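Long-range contacts in triosephosphate isomerase (Trichomonas vaginalis, PDB 4O4V), which probably interconverts D-glyceraldehyde 3-phosphate and dihydroxyacetone phosphate, a step of glycolysis and gluconeogenesis, as a homodimeric TIM barrel: residues Asp57-Ala62 / Gly86-Ile91; Pro80-Phe85 / Asn118-Ile123; Lys15-Ala20 / Phe44-Thr49. All blocks are in the same frame, centred on the assembly; numbering follows the deposited sequence.

The three contacts lie in the first half of one TIM barrel. Contact 3 closes along the chain before contact 1 opens, whereas the segments of contacts 1 and 2 alternate. Contact 1 pairs strands 59-62 and 89-92; contact 2, its centre about 8 Å from that of contact 1, sets helix 79-83 against the turn into strand 121-126, the neighbour of strand 89-92. Contact 3 joins the starts of helices 17-28 and 47-53, its centre about 15 Å and about 18 Å from the centres of contacts 1 and 2. Leu47 packs on Val60 and Ala62, and contacts 2 and 3 both meet the second subunit, tying the barrel wall through its helices to the face that pairs with that subunit.

Contact 1: residues Asp57-Ala62 / Gly86-Ile91; sequences DWKVSA and GIEWTI
Lys59 reaches across to Glu88 and Trp89 with nearly its whole side chain. Its CB lies 3.9 Å from Trp89 CD1, against the indole. The chain bends at chi2 (-68°), which leads CD and then CE past the carboxylate of Glu88, CE coming 3.2 Å from OE2. NZ ends the path in a salt bridge, 2.7 Å from Glu88 OE2, met on the syn side but 30° out of the carboxylate plane. A water accepts from the same NZ and donates to Gly86 O. A long, flexible lysine suits this exposed position, since its CB lies against the indole while the longer arm carries the charge out to Glu88, where it stays near solvent.

Further along, strands 59-62 and 89-92 become parallel neighbours in the wall of the TIM barrel, the two ends of a beta-alpha-beta unit whose helix is 79-83. Ala62 N donates to Trp89 O at 2.9 Å, and Ile91 N donates to Ala62 O at 3.0 Å. Ala62 O also accepts from Ser61 OG, a bond that satisfies the buried hydroxyl; with OG anti to the backbone N (chi1 -177°), it also lies 3.4 Å from Trp89 CB. Before the pairing begins, a water bridges Val60 O and Glu88 N. On the helix-covered side, branched Val60 and Ile87 fill space beside Gln51, with Val60 CG1 and Ile87 CD1 4.1 Å apart.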
loop_
_atom_site.group_PDB
_atom_site.type_symbol
_atom_site.label_atom_id
_atom_site.label_comp_id
_atom_site.label_asym_id
_atom_site.label_seq_id
_atom_site.Cartn_x
_atom_site.Cartn_y
_atom_site.Cartn_z
ATOM N N ASP A 57 -1.688 -24.349 -10.713
ATOM C CA ASP A 57 -2.490 -24.128 -11.906
ATOM C C ASP A 57 -3.268 -22.797 -11.889
ATOM O O ASP A 57 -3.883 -22.442 -12.887
ATOM C CB ASP A 57 -3.435 -25.312 -12.179
ATOM C CG ASP A 57 -4.412 -25.612 -11.054
ATOM O OD1 ASP A 57 -4.094 -25.391 -9.874
ATOM O OD2 ASP A 57 -5.522 -26.096 -11.341
ATOM N N TRP A 58 -3.277 -22.107 -10.761
ATOM C CA TRP A 58 -3.818 -20.756 -10.645
ATOM C C TRP A 58 -2.659 -19.800 -10.463
ATOM O O TRP A 58 -1.519 -20.219 -10.197
ATOM C CB TRP A 58 -4.752 -20.690 -9.460
ATOM C CG TRP A 58 -6.001 -21.509 -9.557
ATOM C CD1 TRP A 58 -6.361 -22.384 -10.549
ATOM C CD2 TRP A 58 -7.095 -21.485 -8.640
ATOM N NE1 TRP A 58 -7.605 -22.915 -10.275
ATOM C CE2 TRP A 58 -8.085 -22.372 -9.105
ATOM C CE3 TRP A 58 -7.319 -20.789 -7.460
ATOM C CZ2 TRP A 58 -9.270 -22.582 -8.412
ATOM C CZ3 TRP A 58 -8.489 -20.988 -6.777
ATOM C CH2 TRP A 58 -9.453 -21.869 -7.241
ATOM N N LYS A 59 -2.912 -18.515 -10.594
ATOM C CA LYS A 59 -1.874 -17.498 -10.414
ATOM C C LYS A 59 -2.264 -16.481 -9.365
ATOM O O LYS A 59 -3.445 -16.203 -9.141
ATOM C CB LYS A 59 -1.587 -16.798 -11.744
ATOM C CG LYS A 59 -0.924 -17.682 -12.785
ATOM C CD LYS A 59 0.466 -18.059 -12.419
ATOM C CE LYS A 59 1.121 -18.829 -13.577
ATOM N NZ LYS A 59 2.504 -19.251 -13.262
ATOM N N VAL A 60 -1.257 -15.917 -8.726
ATOM C CA VAL A 60 -1.409 -14.889 -7.706
ATOM C C VAL A 60 -1.355 -13.504 -8.337
ATOM O O VAL A 60 -0.628 -13.263 -9.311
ATOM C CB VAL A 60 -0.287 -15.088 -6.666
ATOM C CG1 VAL A 60 -0.329 -14.030 -5.588
ATOM C CG2 VAL A 60 -0.410 -16.440 -6.003
ATOM N N SER A 61 -2.088 -12.562 -7.750
ATOM C CA SER A 61 -2.088 -11.172 -8.163
ATOM C C SER A 61 -1.957 -10.227 -6.992
ATOM O O SER A 61 -2.505 -10.450 -5.913
ATOM C CB SER A 61 -3.425 -10.859 -8.857
ATOM O OG SER A 61 -3.501 -9.539 -9.358
ATOM N N ALA A 62 -1.227 -9.136 -7.217
ATOM C CA ALA A 62 -1.332 -7.990 -6.329
ATOM C C ALA A 62 -2.622 -7.232 -6.539
ATOM O O ALA A 62 -3.322 -7.409 -7.550
ATOM C CB ALA A 62 -0.148 -7.056 -6.543
ATOM N N GLY A 86 7.898 -14.155 -8.050
ATOM C CA GLY A 86 7.304 -14.929 -9.137
ATOM C C GLY A 86 5.872 -14.573 -9.455
ATOM O O GLY A 86 5.207 -15.290 -10.223
ATOM N N ILE A 87 5.381 -13.465 -8.924
ATOM C CA ILE A 87 3.991 -13.013 -9.119
ATOM C C ILE A 87 3.913 -12.164 -10.366
ATOM O O ILE A 87 4.739 -11.282 -10.558
ATOM C CB ILE A 87 3.526 -12.235 -7.885
ATOM C CG1 ILE A 87 3.525 -13.158 -6.662
ATOM C CG2 ILE A 87 2.159 -11.612 -8.132
ATOM C CD1 ILE A 87 3.428 -12.440 -5.353
ATOM N N GLU A 88 2.924 -12.434 -11.212
ATOM C CA GLU A 88 2.845 -11.879 -12.549
ATOM C C GLU A 88 1.691 -10.922 -12.815
ATOM O O GLU A 88 1.618 -10.386 -13.924
ATOM C CB GLU A 88 2.718 -13.053 -13.591
ATOM C CG GLU A 88 3.522 -14.375 -13.303
ATOM C CD GLU A 88 3.056 -15.597 -14.142
ATOM O OE1 GLU A 88 2.278 -15.413 -15.117
ATOM O OE2 GLU A 88 3.474 -16.741 -13.801
ATOM N N TRP A 89 0.751 -10.788 -11.885
ATOM C CA TRP A 89 -0.496 -10.052 -12.085
ATOM C C TRP A 89 -0.619 -8.939 -11.067
ATOM O O TRP A 89 -0.182 -9.047 -9.930
ATOM C CB TRP A 89 -1.690 -10.976 -11.886
ATOM C CG TRP A 89 -2.024 -11.874 -13.042
ATOM C CD1 TRP A 89 -1.627 -13.170 -13.201
ATOM C CD2 TRP A 89 -2.818 -11.553 -14.187
ATOM N NE1 TRP A 89 -2.140 -13.673 -14.365
ATOM C CE2 TRP A 89 -2.855 -12.695 -14.998
ATOM C CE3 TRP A 89 -3.491 -10.403 -14.610
ATOM C CZ2 TRP A 89 -3.531 -12.729 -16.210
ATOM C CZ3 TRP A 89 -4.163 -10.423 -15.818
ATOM C CH2 TRP A 89 -4.191 -11.584 -16.597
ATOM N N THR A 90 -1.325 -7.884 -11.482
ATOM C CA THR A 90 -1.867 -6.897 -10.550
ATOM C C THR A 90 -3.211 -6.387 -11.029
ATOM O O THR A 90 -3.456 -6.258 -12.238
ATOM C CB THR A 90 -0.914 -5.695 -10.318
ATOM O OG1 THR A 90 -1.395 -4.896 -9.222
ATOM C CG2 THR A 90 -0.704 -4.865 -11.548
ATOM N N ILE A 91 -4.070 -6.053 -10.078
ATOM C CA ILE A 91 -5.242 -5.197 -10.320
ATOM C C ILE A 91 -4.796 -3.753 -10.372
ATOM O O ILE A 91 -3.894 -3.363 -9.620
ATOM C CB ILE A 91 -6.303 -5.404 -9.215
ATOM C CG1 ILE A 91 -6.729 -6.879 -9.138
ATOM C CG2 ILE A 91 -7.527 -4.508 -9.402
ATOM C CD1 ILE A 91 -7.611 -7.212 -7.950
HETATM O O HOH W 1 3.766 -17.974 -10.716
HETATM O O HOH W 2 1.195 -14.625 -10.777
#

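Contact 2: residues Pro80-Phe85 / Asn118-Ile123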
loop_
_atom_site.group_PDB
_atom_site.type_symbol
_atom_site.label_atom_id
_atom_site.label_comp_id
_atom_site.label_asym_id
_atom_site.label_seq_id
_atom_site.Cartn_x
_atom_site.Cartn_y
_atom_site.Cartn_z
ATOM N N PRO A 80 8.969 -4.576 -9.375
ATOM C CA PRO A 80 10.073 -5.544 -9.203
ATOM C C PRO A 80 9.960 -6.363 -7.913
ATOM O O PRO A 80 10.378 -7.512 -7.877
ATOM C CB PRO A 80 11.323 -4.656 -9.192
ATOM C CG PRO A 80 10.894 -3.366 -9.906
ATOM C CD PRO A 80 9.462 -3.207 -9.630
ATOM N N MET A 81 9.430 -5.768 -6.845
ATOM C CA MET A 81 9.333 -6.487 -5.574
ATOM C C MET A 81 8.388 -7.672 -5.737
ATOM O O MET A 81 8.671 -8.786 -5.294
ATOM C CB MET A 81 8.818 -5.577 -4.478
ATOM C CG MET A 81 9.657 -4.359 -4.164
ATOM S SD MET A 81 8.790 -3.325 -2.967
ATOM C CE MET A 81 9.857 -1.871 -2.968
ATOM N N ILE A 82 7.240 -7.421 -6.342
ATOM C CA ILE A 82 6.230 -8.439 -6.584
ATOM C C ILE A 82 6.778 -9.509 -7.520
ATOM O O ILE A 82 6.641 -10.709 -7.258
ATOM C CB ILE A 82 4.963 -7.763 -7.133
ATOM C CG1 ILE A 82 4.331 -6.853 -6.061
ATOM C CG2 ILE A 82 3.958 -8.781 -7.648
ATOM C CD1 ILE A 82 3.452 -5.778 -6.671
ATOM N N LYS A 83 7.417 -9.094 -8.598
ATOM C CA LYS A 83 7.978 -10.038 -9.554
ATOM C C LYS A 83 9.054 -10.899 -8.913
ATOM O O LYS A 83 9.267 -12.041 -9.352
ATOM C CB LYS A 83 8.547 -9.316 -10.762
ATOM C CG LYS A 83 7.515 -8.672 -11.652
ATOM C CD LYS A 83 8.168 -8.141 -12.904
ATOM C CE LYS A 83 8.550 -9.288 -13.869
ATOM N NZ LYS A 83 7.395 -10.064 -14.389
ATOM N N SER A 84 9.741 -10.413 -7.888
ATOM C CA SER A 84 10.826 -11.181 -7.294
ATOM C C SER A 84 10.314 -12.403 -6.546
ATOM O O SER A 84 11.100 -13.317 -6.258
ATOM C CB SER A 84 11.700 -10.292 -6.390
ATOM O OG SER A 84 11.143 -10.042 -5.094
ATOM N N PHE A 85 9.025 -12.462 -6.242
ATOM C CA PHE A 85 8.391 -13.657 -5.694
ATOM C C PHE A 85 7.819 -14.559 -6.784
ATOM O O PHE A 85 7.318 -15.629 -6.468
ATOM C CB PHE A 85 7.281 -13.282 -4.702
ATOM C CG PHE A 85 7.797 -12.699 -3.428
ATOM C CD1 PHE A 85 8.114 -13.507 -2.358
ATOM C CD2 PHE A 85 8.019 -11.340 -3.306
ATOM C CE1 PHE A 85 8.612 -12.957 -1.174
ATOM C CE2 PHE A 85 8.502 -10.795 -2.143
ATOM C CZ PHE A 85 8.804 -11.595 -1.079
ATOM N N ASN A 118 7.251 -3.825 -17.766
ATOM C CA ASN A 118 8.097 -4.615 -16.870
ATOM C C ASN A 118 7.612 -6.052 -16.690
ATOM O O ASN A 118 7.996 -6.728 -15.747
ATOM C CB ASN A 118 8.241 -3.906 -15.518
ATOM C CG ASN A 118 9.187 -2.741 -15.587
ATOM O OD1 ASN A 118 10.397 -2.924 -15.381
ATOM N ND2 ASN A 118 8.701 -1.561 -15.917
ATOM N N GLY A 119 6.766 -6.510 -17.601
ATOM C CA GLY A 119 6.412 -7.917 -17.689
ATOM C C GLY A 119 5.268 -8.403 -16.815
ATOM O O GLY A 119 5.116 -9.606 -16.647
ATOM N N MET A 120 4.485 -7.484 -16.246
ATOM C CA MET A 120 3.244 -7.803 -15.559
ATOM C C MET A 120 2.120 -7.964 -16.533
ATOM O O MET A 120 2.132 -7.474 -17.661
ATOM C CB MET A 120 2.842 -6.691 -14.619
ATOM C CG MET A 120 3.866 -6.421 -13.577
ATOM S SD MET A 120 4.123 -7.773 -12.421
ATOM C CE MET A 120 2.588 -7.885 -11.513
ATOM N N LYS A 121 1.100 -8.620 -16.028
ATOM C CA LYS A 121 -0.223 -8.614 -16.610
ATOM C C LYS A 121 -1.152 -7.845 -15.699
ATOM O O LYS A 121 -0.941 -7.839 -14.476
ATOM C CB LYS A 121 -0.724 -10.047 -16.770
ATOM C CG LYS A 121 0.181 -10.918 -17.634
ATOM C CD LYS A 121 -0.326 -12.359 -17.707
ATOM C CE LYS A 121 0.556 -13.242 -18.602
ATOM N NZ LYS A 121 -0.130 -14.524 -18.875
ATOM N N ILE A 122 -2.167 -7.184 -16.264
ATOM C CA ILE A 122 -3.001 -6.294 -15.503
ATOM C C ILE A 122 -4.473 -6.595 -15.641
ATOM O O ILE A 122 -4.940 -6.990 -16.731
ATOM C CB ILE A 122 -2.745 -4.797 -15.839
ATOM C CG1 ILE A 122 -3.176 -4.403 -17.249
ATOM C CG2 ILE A 122 -1.275 -4.445 -15.606
ATOM C CD1 ILE A 122 -3.031 -2.906 -17.576
ATOM N N ILE A 123 -5.211 -6.371 -14.560
ATOM C CA ILE A 123 -6.661 -6.343 -14.563
ATOM C C ILE A 123 -7.032 -4.890 -14.317
ATOM O O ILE A 123 -6.922 -4.387 -13.179
ATOM C CB ILE A 123 -7.278 -7.247 -13.498
ATOM C CG1 ILE A 123 -6.837 -8.705 -13.656
ATOM C CG2 ILE A 123 -8.804 -7.128 -13.510
ATOM C CD1 ILE A 123 -7.080 -9.547 -12.424
#
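Lys83 and Met120 bury the most surface here, and their side chains run alongside each other, pointing opposite ways. In one of two modelled conformers of Met120, the sulfur SD rests 3.6 Å from CG of Lys83. The lysine CD lies 3.2 Å from Asn118 O; the bend at chi3 (74°) keeps CE beside the same oxygen, also at 3.2 Å, and the bend at chi4 (63°) turns NZ to a weak hydrogen bond, 3.2 Å long, with Gly119 O. Lysine suits this partly exposed place because its CG and CD lie against the methionine sulfur, while its ammonium group meets the Gly119 carbonyl. The bent chain of that Met120 conformer puts CE 4.2 Å from Ile82 CG2; this packing is provisional, and two conformers fit a flexible thioether.

Asn118, third in buried surface, contributes its backbone carbonyl here, while its ND2 is bonded to Phe114 O. Gly119 adopts positive phi (86°), a conformation that glycine takes readily, as the C-prime residue of a Schellman motif. That motif ends helix 105-117, and Lys83 thus meets the turn that leads from this helix into strand 121-126, a helix-to-strand connection of the TIM barrel.

Contact 3: residues Lys15-Ala20 / Phe44-Thr49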
loop_
_atom_site.group_PDB
_atom_site.type_symbol
_atom_site.label_atom_id
_atom_site.label_comp_id
_atom_site.label_asym_id
_atom_site.label_seq_id
_atom_site.Cartn_x
_atom_site.Cartn_y
_atom_site.Cartn_z
ATOM N N LYS A 15 -8.124 -10.857 8.037
ATOM C CA LYS A 15 -7.390 -10.108 9.038
ATOM C C LYS A 15 -6.073 -10.729 9.393
ATOM O O LYS A 15 -5.194 -10.018 9.872
ATOM C CB LYS A 15 -8.224 -9.983 10.328
ATOM C CG LYS A 15 -9.345 -8.988 10.196
ATOM C CD LYS A 15 -10.049 -8.645 11.514
ATOM C CE LYS A 15 -10.683 -9.821 12.140
ATOM N NZ LYS A 15 -11.741 -10.364 11.258
ATOM N N THR A 16 -5.903 -12.044 9.222
ATOM C CA THR A 16 -4.718 -12.725 9.741
ATOM C C THR A 16 -4.132 -13.709 8.729
ATOM O O THR A 16 -4.847 -14.303 7.910
ATOM C CB THR A 16 -4.998 -13.506 11.037
ATOM O OG1 THR A 16 -5.839 -14.627 10.745
ATOM C CG2 THR A 16 -5.640 -12.613 12.098
ATOM N N VAL A 17 -2.828 -13.929 8.841
ATOM C CA VAL A 17 -2.161 -14.893 7.985
ATOM C C VAL A 17 -2.724 -16.312 8.199
ATOM O O VAL A 17 -2.813 -17.078 7.238
ATOM C CB VAL A 17 -0.624 -14.839 8.147
ATOM C CG1 VAL A 17 -0.181 -15.271 9.553
ATOM C CG2 VAL A 17 0.037 -15.658 7.049
ATOM N N GLU A 18 -3.130 -16.668 9.412
ATOM C CA GLU A 18 -3.721 -17.986 9.638
ATOM C C GLU A 18 -5.008 -18.152 8.827
ATOM O O GLU A 18 -5.246 -19.206 8.244
ATOM C CB GLU A 18 -3.958 -18.186 11.136
ATOM C CG GLU A 18 -2.681 -18.272 11.938
ATOM C CD GLU A 18 -2.135 -16.909 12.465
ATOM O OE1 GLU A 18 -2.572 -15.764 12.101
ATOM O OE2 GLU A 18 -1.201 -16.993 13.298
ATOM N N GLU A 19 -5.838 -17.107 8.791
ATOM C CA GLU A 19 -7.046 -17.160 7.983
ATOM C C GLU A 19 -6.727 -17.252 6.489
ATOM O O GLU A 19 -7.416 -17.955 5.739
ATOM C CB GLU A 19 -7.915 -15.951 8.256
ATOM C CG GLU A 19 -8.631 -15.942 9.579
ATOM C CD GLU A 19 -9.216 -14.565 9.828
ATOM O OE1 GLU A 19 -8.466 -13.665 10.225
ATOM O OE2 GLU A 19 -10.407 -14.349 9.530
ATOM N N ALA A 20 -5.679 -16.550 6.058
ATOM C CA ALA A 20 -5.272 -16.635 4.652
ATOM C C ALA A 20 -4.869 -18.061 4.319
ATOM O O ALA A 20 -5.217 -18.582 3.264
ATOM C CB ALA A 20 -4.145 -15.683 4.383
ATOM N N PHE A 44 -0.762 -7.217 0.104
ATOM C CA PHE A 44 0.665 -7.368 -0.148
ATOM C C PHE A 44 1.350 -8.293 0.832
ATOM O O PHE A 44 2.193 -9.107 0.446
ATOM C CB PHE A 44 1.399 -6.025 -0.082
ATOM C CG PHE A 44 1.047 -5.028 -1.144
ATOM C CD1 PHE A 44 1.244 -5.297 -2.489
ATOM C CD2 PHE A 44 0.569 -3.788 -0.790
ATOM C CE1 PHE A 44 0.949 -4.317 -3.456
ATOM C CE2 PHE A 44 0.282 -2.813 -1.754
ATOM C CZ PHE A 44 0.472 -3.096 -3.071
ATOM N N ILE A 45 1.026 -8.140 2.120
ATOM C CA ILE A 45 1.731 -8.858 3.169
ATOM C C ILE A 45 1.418 -10.357 3.153
ATOM O O ILE A 45 2.181 -11.151 3.732
ATOM C CB ILE A 45 1.421 -8.201 4.529
ATOM C CG1 ILE A 45 2.453 -8.619 5.584
ATOM C CG2 ILE A 45 -0.003 -8.467 4.987
ATOM C CD1 ILE A 45 2.285 -7.901 6.934
ATOM N N PHE A 46 0.337 -10.749 2.493
ATOM C CA PHE A 46 -0.003 -12.158 2.317
ATOM C C PHE A 46 0.461 -12.731 0.979
ATOM O O PHE A 46 0.355 -13.942 0.759
ATOM C CB PHE A 46 -1.518 -12.385 2.429
ATOM C CG PHE A 46 -2.122 -12.036 3.767
ATOM C CD1 PHE A 46 -1.428 -12.168 4.963
ATOM C CD2 PHE A 46 -3.424 -11.572 3.831
ATOM C CE1 PHE A 46 -2.038 -11.815 6.191
ATOM C CE2 PHE A 46 -4.025 -11.226 5.053
ATOM C CZ PHE A 46 -3.334 -11.373 6.225
ATOM N N LEU A 47 0.990 -11.916 0.083
ATOM C CA LEU A 47 1.387 -12.425 -1.223
ATOM C C LEU A 47 2.461 -13.512 -1.146
ATOM O O LEU A 47 2.374 -14.480 -1.889
ATOM C CB LEU A 47 1.824 -11.296 -2.154
ATOM C CG LEU A 47 0.702 -10.338 -2.619
ATOM C CD1 LEU A 47 1.282 -9.225 -3.446
ATOM C CD2 LEU A 47 -0.371 -11.032 -3.410
ATOM N N PRO A 48 3.478 -13.376 -0.271
ATOM C CA PRO A 48 4.452 -14.472 -0.209
ATOM C C PRO A 48 3.838 -15.822 0.152
ATOM O O PRO A 48 4.173 -16.835 -0.440
ATOM C CB PRO A 48 5.486 -13.975 0.798
ATOM C CG PRO A 48 5.399 -12.475 0.686
ATOM C CD PRO A 48 3.915 -12.219 0.534
ATOM N N THR A 49 3.002 -15.828 1.183
ATOM C CA THR A 49 2.260 -17.012 1.629
ATOM C C THR A 49 1.524 -17.611 0.454
ATOM O O THR A 49 1.588 -18.814 0.185
ATOM C CB THR A 49 1.203 -16.648 2.702
ATOM O OG1 THR A 49 1.856 -16.195 3.879
ATOM C CG2 THR A 49 0.366 -17.839 3.083
#
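Phe46 carries the apolar part of this contact, its ring set against the first turn of helix 17-28. Over one face lies Ala20 CB, in a CH-pi contact 4.3 Å from the ring centroid and 14° off the normal. Ile45 CG2 covers the opposite face toward the rim, so the phenyl is sandwiched between a methyl of each segment. At the far end of the ring, Phe46 CZ comes 3.5 Å from Thr16 C, and Phe46 CE1 lies 3.9 Å from Val17 CB. Phe46 has CG anti to its carbonyl carbon (chi1 -62°), a setting that directs the ring toward the neighbouring helix. Alanine suits position 20 because its small methyl lets the helix come close to a flat ring.

A second, lighter contact is provisional: in one of its two modelled conformers Thr49 brings OG1 to 3.7 Å from Val17 CG2, as the side chains cross obliquely. Thr49 also touches Glu21 and Ile24, further along helix 17-28, so a short branched residue fits between the two helices.

Polar bonds shape the helix start that receives the ring. Thr16 is the N-cap: its OG1 accepts from Glu19 N at 3.2 Å, with an N-H...O angle of 161°. The same hydroxyl donates to Glu19 OE1, 2.8 Å away, reaching the anti lone pair of that carboxylate oxygen. Threonine is apt here because one hydroxyl can both accept and donate.

Val17 N is bonded to Ser84 OG of the second subunit, where Phe85 packs on Val17, and Ile45 meets Phe44 of that subunit. The contact thus joins the starts of two successive outer helices of the TIM barrel at its homodimer interface.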